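Local coordinates for DNA polymerase (PDB 2PY5), which replicates the phage genome by protein-primed, processive, strand-displacing DNA synthesis and proofreads it with a 3'-5' exonuclease, at residues I453-T465 / T488-Q502. The protein carries 2 engineered substitutions. Sequence-based numbering, arbitrary orientation.
With EDO (1,2-ethanediol), chain U; EDO (1,2-ethanediol), chain L.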
loop_
_atom_site.group_PDB
_atom_site.type_symbol
_atom_site.label_atom_id
_atom_site.label_comp_id
_atom_site.label_asym_id
_atom_site.label_seq_id
_atom_site.Cartn_x
_atom_site.Cartn_y
_atom_site.Cartn_z
ATOM N N ILE F 453 20.260 -10.073 11.592
ATOM C CA ILE F 453 19.098 -10.485 12.369
ATOM C C ILE F 453 17.859 -10.614 11.488
ATOM O O ILE F 453 17.153 -11.632 11.533
ATOM C CB ILE F 453 18.757 -9.454 13.483
ATOM C CG1 ILE F 453 19.926 -9.230 14.435
ATOM C CG2 ILE F 453 17.516 -9.918 14.291
ATOM C CD1 ILE F 453 19.760 -7.944 15.311
ATOM N N TYR F 454 17.600 -9.575 10.689
ATOM C CA TYR F 454 16.279 -9.367 10.098
ATOM C C TYR F 454 16.379 -8.445 8.903
ATOM O O TYR F 454 17.147 -7.495 8.936
ATOM C CB TYR F 454 15.385 -8.726 11.170
ATOM C CG TYR F 454 13.979 -8.368 10.762
ATOM C CD1 TYR F 454 13.033 -9.343 10.530
ATOM C CD2 TYR F 454 13.596 -7.042 10.580
ATOM C CE1 TYR F 454 11.735 -9.023 10.147
ATOM C CE2 TYR F 454 12.295 -6.715 10.226
ATOM C CZ TYR F 454 11.373 -7.694 10.004
ATOM O OH TYR F 454 10.076 -7.383 9.622
ATOM N N CYS F 455 15.608 -8.739 7.863
ATOM C CA CYS F 455 15.445 -7.847 6.718
ATOM C C CYS F 455 13.974 -7.551 6.522
ATOM O O CYS F 455 13.141 -8.445 6.660
ATOM C CB CYS F 455 15.924 -8.532 5.440
ATOM S SG CYS F 455 17.655 -9.031 5.446
ATOM N N ASP F 456 13.667 -6.317 6.147
ATOM C CA ASP F 456 12.333 -6.004 5.656
ATOM C C ASP F 456 12.369 -4.976 4.544
ATOM O O ASP F 456 12.379 -3.770 4.804
ATOM C CB ASP F 456 11.403 -5.514 6.754
ATOM C CG ASP F 456 9.970 -5.301 6.241
ATOM O OD1 ASP F 456 9.673 -5.756 5.098
ATOM O OD2 ASP F 456 9.137 -4.699 6.958
ATOM N N THR F 457 12.396 -5.489 3.317
ATOM C CA THR F 457 12.199 -4.730 2.087
ATOM C C THR F 457 13.363 -3.843 1.755
ATOM O O THR F 457 14.066 -4.123 0.790
ATOM C CB THR F 457 10.871 -3.952 2.072
ATOM O OG1 THR F 457 9.806 -4.872 2.270
ATOM C CG2 THR F 457 10.666 -3.245 0.714
ATOM N N ASP F 458 13.559 -2.788 2.549
ATOM C CA ASP F 458 14.631 -1.805 2.331
ATOM C C ASP F 458 15.507 -1.672 3.560
ATOM O O ASP F 458 16.311 -0.765 3.631
ATOM C CB ASP F 458 14.043 -0.412 1.968
ATOM C CG ASP F 458 13.054 0.111 2.982
ATOM O OD1 ASP F 458 12.400 1.155 2.710
ATOM O OD2 ASP F 458 12.893 -0.528 4.044
ATOM N N SER F 459 15.389 -2.593 4.518
ATOM C CA SER F 459 16.072 -2.406 5.782
ATOM C C SER F 459 16.738 -3.681 6.225
ATOM O O SER F 459 16.224 -4.768 6.014
ATOM C CB SER F 459 15.108 -1.941 6.855
ATOM O OG SER F 459 14.478 -0.727 6.480
ATOM N N ILE F 460 17.919 -3.528 6.806
ATOM C CA ILE F 460 18.614 -4.657 7.433
ATOM C C ILE F 460 18.948 -4.302 8.884
ATOM O O ILE F 460 19.349 -3.191 9.202
ATOM C CB ILE F 460 19.891 -5.096 6.678
ATOM C CG1 ILE F 460 20.943 -3.982 6.608
ATOM C CG2 ILE F 460 19.502 -5.582 5.267
ATOM C CD1 ILE F 460 22.235 -4.427 5.909
ATOM N N HIS F 461 18.756 -5.274 9.761
ATOM C CA HIS F 461 18.978 -5.111 11.193
ATOM C C HIS F 461 20.117 -6.040 11.575
ATOM O O HIS F 461 20.048 -7.240 11.276
ATOM C CB HIS F 461 17.737 -5.535 11.980
ATOM C CG HIS F 461 16.500 -4.737 11.686
ATOM N ND1 HIS F 461 15.538 -4.499 12.645
ATOM C CD2 HIS F 461 16.048 -4.152 10.550
ATOM C CE1 HIS F 461 14.556 -3.797 12.116
ATOM N NE2 HIS F 461 14.837 -3.569 10.844
ATOM N N LEU F 462 21.132 -5.499 12.254
ATOM C CA LEU F 462 22.348 -6.239 12.620
ATOM C C LEU F 462 22.556 -6.221 14.128
ATOM O O LEU F 462 22.212 -5.251 14.800
ATOM C CB LEU F 462 23.583 -5.579 11.993
ATOM C CG LEU F 462 23.635 -5.342 10.482
ATOM C CD1 LEU F 462 25.013 -4.792 10.107
ATOM C CD2 LEU F 462 23.319 -6.599 9.711
ATOM N N THR F 463 23.196 -7.268 14.647
ATOM C CA THR F 463 23.756 -7.203 15.994
ATOM C C THR F 463 24.969 -6.253 16.001
ATOM O O THR F 463 25.585 -5.999 14.963
ATOM C CB THR F 463 24.198 -8.584 16.501
ATOM O OG1 THR F 463 25.186 -9.124 15.617
ATOM C CG2 THR F 463 23.015 -9.550 16.597
ATOM N N GLY F 464 25.301 -5.705 17.165
ATOM C CA GLY F 464 26.430 -4.780 17.279
ATOM C C GLY F 464 26.134 -3.361 16.828
ATOM O O GLY F 464 25.118 -3.097 16.181
ATOM N N THR F 465 27.047 -2.440 17.140
ATOM C CA THR F 465 26.788 -1.016 16.906
ATOM C C THR F 465 27.786 -0.317 15.962
ATOM O O THR F 465 27.637 0.873 15.706
ATOM C CB THR F 465 26.737 -0.258 18.233
ATOM O OG1 THR F 465 28.029 -0.271 18.829
ATOM C CG2 THR F 465 25.725 -0.901 19.176
ATOM N N THR F 488 20.236 2.898 16.290
ATOM C CA THR F 488 20.957 1.914 17.096
ATOM C C THR F 488 20.114 1.619 18.316
ATOM O O THR F 488 19.537 2.535 18.893
ATOM C CB THR F 488 22.334 2.443 17.522
ATOM O OG1 THR F 488 23.057 2.871 16.356
ATOM C CG2 THR F 488 23.139 1.387 18.293
ATOM N N PHE F 489 20.013 0.333 18.677
ATOM C CA PHE F 489 19.216 -0.065 19.837
ATOM C C PHE F 489 20.049 -0.709 20.943
ATOM O O PHE F 489 21.130 -1.251 20.700
ATOM C CB PHE F 489 18.016 -0.953 19.424
ATOM C CG PHE F 489 18.380 -2.218 18.649
ATOM C CD1 PHE F 489 18.793 -3.376 19.310
ATOM C CD2 PHE F 489 18.210 -2.268 17.273
ATOM C CE1 PHE F 489 19.068 -4.542 18.605
ATOM C CE2 PHE F 489 18.474 -3.420 16.570
ATOM C CZ PHE F 489 18.915 -4.566 17.262
ATOM N N LYS F 490 19.534 -0.613 22.167
ATOM C CA LYS F 490 20.155 -1.204 23.359
ATOM C C LYS F 490 19.776 -2.670 23.511
ATOM O O LYS F 490 20.568 -3.493 23.971
ATOM C CB LYS F 490 19.747 -0.413 24.610
ATOM C CG LYS F 490 20.169 -1.010 25.938
ATOM C CD LYS F 490 21.688 -1.298 26.061
ATOM C CE LYS F 490 22.097 -1.800 27.461
ATOM N NZ LYS F 490 21.407 -3.043 27.901
ATOM N N ARG F 491 18.537 -2.988 23.143
ATOM C CA ARG F 491 18.072 -4.349 23.174
ATOM C C ARG F 491 16.866 -4.464 22.261
ATOM O O ARG F 491 16.289 -3.458 21.853
ATOM C CB ARG F 491 17.717 -4.782 24.596
ATOM C CG ARG F 491 16.633 -3.976 25.237
ATOM C CD ARG F 491 16.101 -4.620 26.526
ATOM N NE ARG F 491 15.007 -3.831 27.094
ATOM C CZ ARG F 491 14.241 -4.213 28.117
ATOM N NH1 ARG F 491 14.406 -5.394 28.694
ATOM N NH2 ARG F 491 13.272 -3.424 28.543
ATOM N N ALA F 492 16.508 -5.695 21.940
ATOM C CA ALA F 492 15.440 -5.955 20.986
ATOM C C ALA F 492 14.920 -7.374 21.193
ATOM O O ALA F 492 15.533 -8.187 21.883
ATOM C CB ALA F 492 15.931 -5.751 19.558
ATOM N N LYS F 493 13.749 -7.643 20.622
ATOM C CA LYS F 493 13.201 -8.982 20.569
ATOM C C LYS F 493 12.363 -9.124 19.303
ATOM O O LYS F 493 11.457 -8.321 19.041
ATOM C CB LYS F 493 12.377 -9.318 21.810
ATOM C CG LYS F 493 11.910 -10.793 21.824
ATOM C CD LYS F 493 11.058 -11.119 23.033
ATOM C CE LYS F 493 11.866 -11.453 24.278
ATOM N NZ LYS F 493 10.986 -12.125 25.278
ATOM N N TYR F 494 12.734 -10.111 18.490
ATOM C CA TYR F 494 12.087 -10.393 17.214
ATOM C C TYR F 494 11.381 -11.739 17.329
ATOM O O TYR F 494 11.999 -12.759 17.633
ATOM C CB TYR F 494 13.119 -10.468 16.078
ATOM C CG TYR F 494 13.849 -9.172 15.803
ATOM C CD1 TYR F 494 14.877 -8.735 16.648
ATOM C CD2 TYR F 494 13.518 -8.388 14.709
ATOM C CE1 TYR F 494 15.563 -7.531 16.386
ATOM C CE2 TYR F 494 14.197 -7.203 14.437
ATOM C CZ TYR F 494 15.202 -6.778 15.290
ATOM O OH TYR F 494 15.870 -5.607 15.044
ATOM N N LEU F 495 10.072 -11.737 17.126
ATOM C CA LEU F 495 9.285 -12.962 17.274
ATOM C C LEU F 495 9.019 -13.624 15.934
ATOM O O LEU F 495 9.107 -14.847 15.812
ATOM C CB LEU F 495 7.960 -12.642 17.954
ATOM C CG LEU F 495 8.023 -11.994 19.327
ATOM C CD1 LEU F 495 6.617 -11.704 19.830
ATOM C CD2 LEU F 495 8.810 -12.836 20.344
ATOM N N ARG F 496 8.649 -12.807 14.952
ATOM C CA ARG F 496 8.295 -13.249 13.595
ATOM C C ARG F 496 8.637 -12.146 12.614
ATOM O O ARG F 496 8.963 -11.019 13.020
ATOM C CB ARG F 496 6.784 -13.508 13.503
ATOM C CG ARG F 496 6.219 -14.496 14.500
ATOM C CD ARG F 496 6.560 -15.908 14.083
ATOM N NE ARG F 496 5.893 -16.907 14.909
ATOM C CZ ARG F 496 6.416 -17.478 15.988
ATOM N NH1 ARG F 496 7.629 -17.157 16.412
ATOM N NH2 ARG F 496 5.717 -18.388 16.658
ATOM N N GLN F 497 8.520 -12.449 11.321
ATOM C CA GLN F 497 8.544 -11.413 10.291
ATOM C C GLN F 497 7.569 -10.310 10.692
ATOM O O GLN F 497 6.451 -10.593 11.153
ATOM C CB GLN F 497 8.149 -11.973 8.912
ATOM C CG GLN F 497 9.183 -12.894 8.297
ATOM C CD GLN F 497 8.625 -13.833 7.225
ATOM O OE1 GLN F 497 9.277 -14.085 6.203
ATOM N NE2 GLN F 497 7.431 -14.381 7.468
ATOM N N LYS F 498 8.008 -9.061 10.552
ATOM C CA LYS F 498 7.191 -7.885 10.846
ATOM C C LYS F 498 6.685 -7.802 12.280
ATOM O O LYS F 498 5.729 -7.086 12.536
ATOM C CB LYS F 498 6.015 -7.782 9.857
ATOM C CG LYS F 498 6.486 -7.622 8.417
ATOM C CD LYS F 498 5.350 -7.364 7.473
ATOM C CE LYS F 498 5.853 -7.216 6.049
ATOM N NZ LYS F 498 6.722 -6.017 5.852
ATOM N N THR F 499 7.339 -8.504 13.209
ATOM C CA THR F 499 6.879 -8.583 14.592
ATOM C C THR F 499 8.079 -8.510 15.544
ATOM O O THR F 499 8.707 -9.524 15.839
ATOM C CB THR F 499 6.087 -9.877 14.854
ATOM O OG1 THR F 499 5.062 -10.015 13.852
ATOM C CG2 THR F 499 5.442 -9.870 16.226
ATOM N N TYR F 500 8.403 -7.300 15.987
ATOM C CA TYR F 500 9.555 -7.084 16.846
ATOM C C TYR F 500 9.395 -5.813 17.680
ATOM O O TYR F 500 8.550 -4.972 17.400
ATOM C CB TYR F 500 10.850 -7.012 16.014
ATOM C CG TYR F 500 10.953 -5.815 15.107
ATOM C CD1 TYR F 500 11.536 -4.661 15.567
ATOM C CD2 TYR F 500 10.475 -5.838 13.801
ATOM C CE1 TYR F 500 11.660 -3.551 14.770
ATOM C CE2 TYR F 500 10.594 -4.705 12.998
ATOM C CZ TYR F 500 11.192 -3.578 13.508
ATOM O OH TYR F 500 11.352 -2.411 12.769
ATOM N N ILE F 501 10.212 -5.717 18.723
ATOM C CA ILE F 501 10.317 -4.516 19.537
ATOM C C ILE F 501 11.783 -4.138 19.662
ATOM O O ILE F 501 12.672 -4.998 19.579
ATOM C CB ILE F 501 9.681 -4.668 20.949
ATOM C CG1 ILE F 501 10.291 -5.835 21.746
ATOM C CG2 ILE F 501 8.174 -4.861 20.831
ATOM C CD1 ILE F 501 9.680 -6.057 23.118
ATOM N N GLN F 502 12.026 -2.842 19.846
ATOM C CA GLN F 502 13.370 -2.332 20.132
ATOM C C GLN F 502 13.323 -1.228 21.160
ATOM O O GLN F 502 12.369 -0.450 21.200
ATOM C CB GLN F 502 14.001 -1.750 18.866
ATOM C CG GLN F 502 14.159 -2.745 17.716
ATOM C CD GLN F 502 14.557 -2.083 16.424
ATOM O OE1 GLN F 502 14.269 -0.905 16.200
ATOM N NE2 GLN F 502 15.187 -2.855 15.537
HETATM C C1 EDO U . 9.844 -1.394 4.462
HETATM O O1 EDO U . 8.545 -1.009 3.998
HETATM C C2 EDO U . 10.264 -0.561 5.673
HETATM O O2 EDO U . 11.067 -1.320 6.599
HETATM C C1 EDO L . 18.110 -3.320 29.360
HETATM O O1 EDO L . 18.837 -3.018 28.182
HETATM C C2 EDO L . 18.669 -4.601 29.967
HETATM O O2 EDO L . 19.391 -4.291 31.166
HETATM O O HOH W 1 6.841 -3.372 6.273
HETATM O O HOH W 2 25.874 2.742 16.649
#
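With chi1 at 178°, Y454 swings its ring away from its own backbone N and reaches the turn 496-499, where its OH accepts a bond from K498 N (2.8 Å). H461 and Y494 both set CG anti to their carbonyl carbons, and this brings H461 ND1 within 2.7 Å of Y494 OH in a nearly straight hydrogen bond (167°). Q502 NE2 also donates to Y494 OH (2.9 Å), the hydroxyl lying close to the plane of the Q502 amide, so two partners hold the buried phenol. Tyrosine suits these places because its ring fills the core while its hydroxyl satisfies polar neighbours. H461 turns its edge to the face of Y500, planes 87° apart, while the neighbouring strand of its own hairpin puts Y454 CD2 over the imidazole centre. Branched I453 lays CG2 over the Y494 face and sends CD1 to F489 CZ at the ring edge (4.0 Å). At the YCDTD motif K498, extended until a bend at chi4, brings NZ to D456 OD2 in a salt bridge (3.0 Å); T231 also bonds D456 OD1. The aromatic cluster thus joins the catalytic hairpin of this B-family palm to the strand bearing Y500, and the salt bridge and a shared water tie K498 to the magnesium-binding carboxylate.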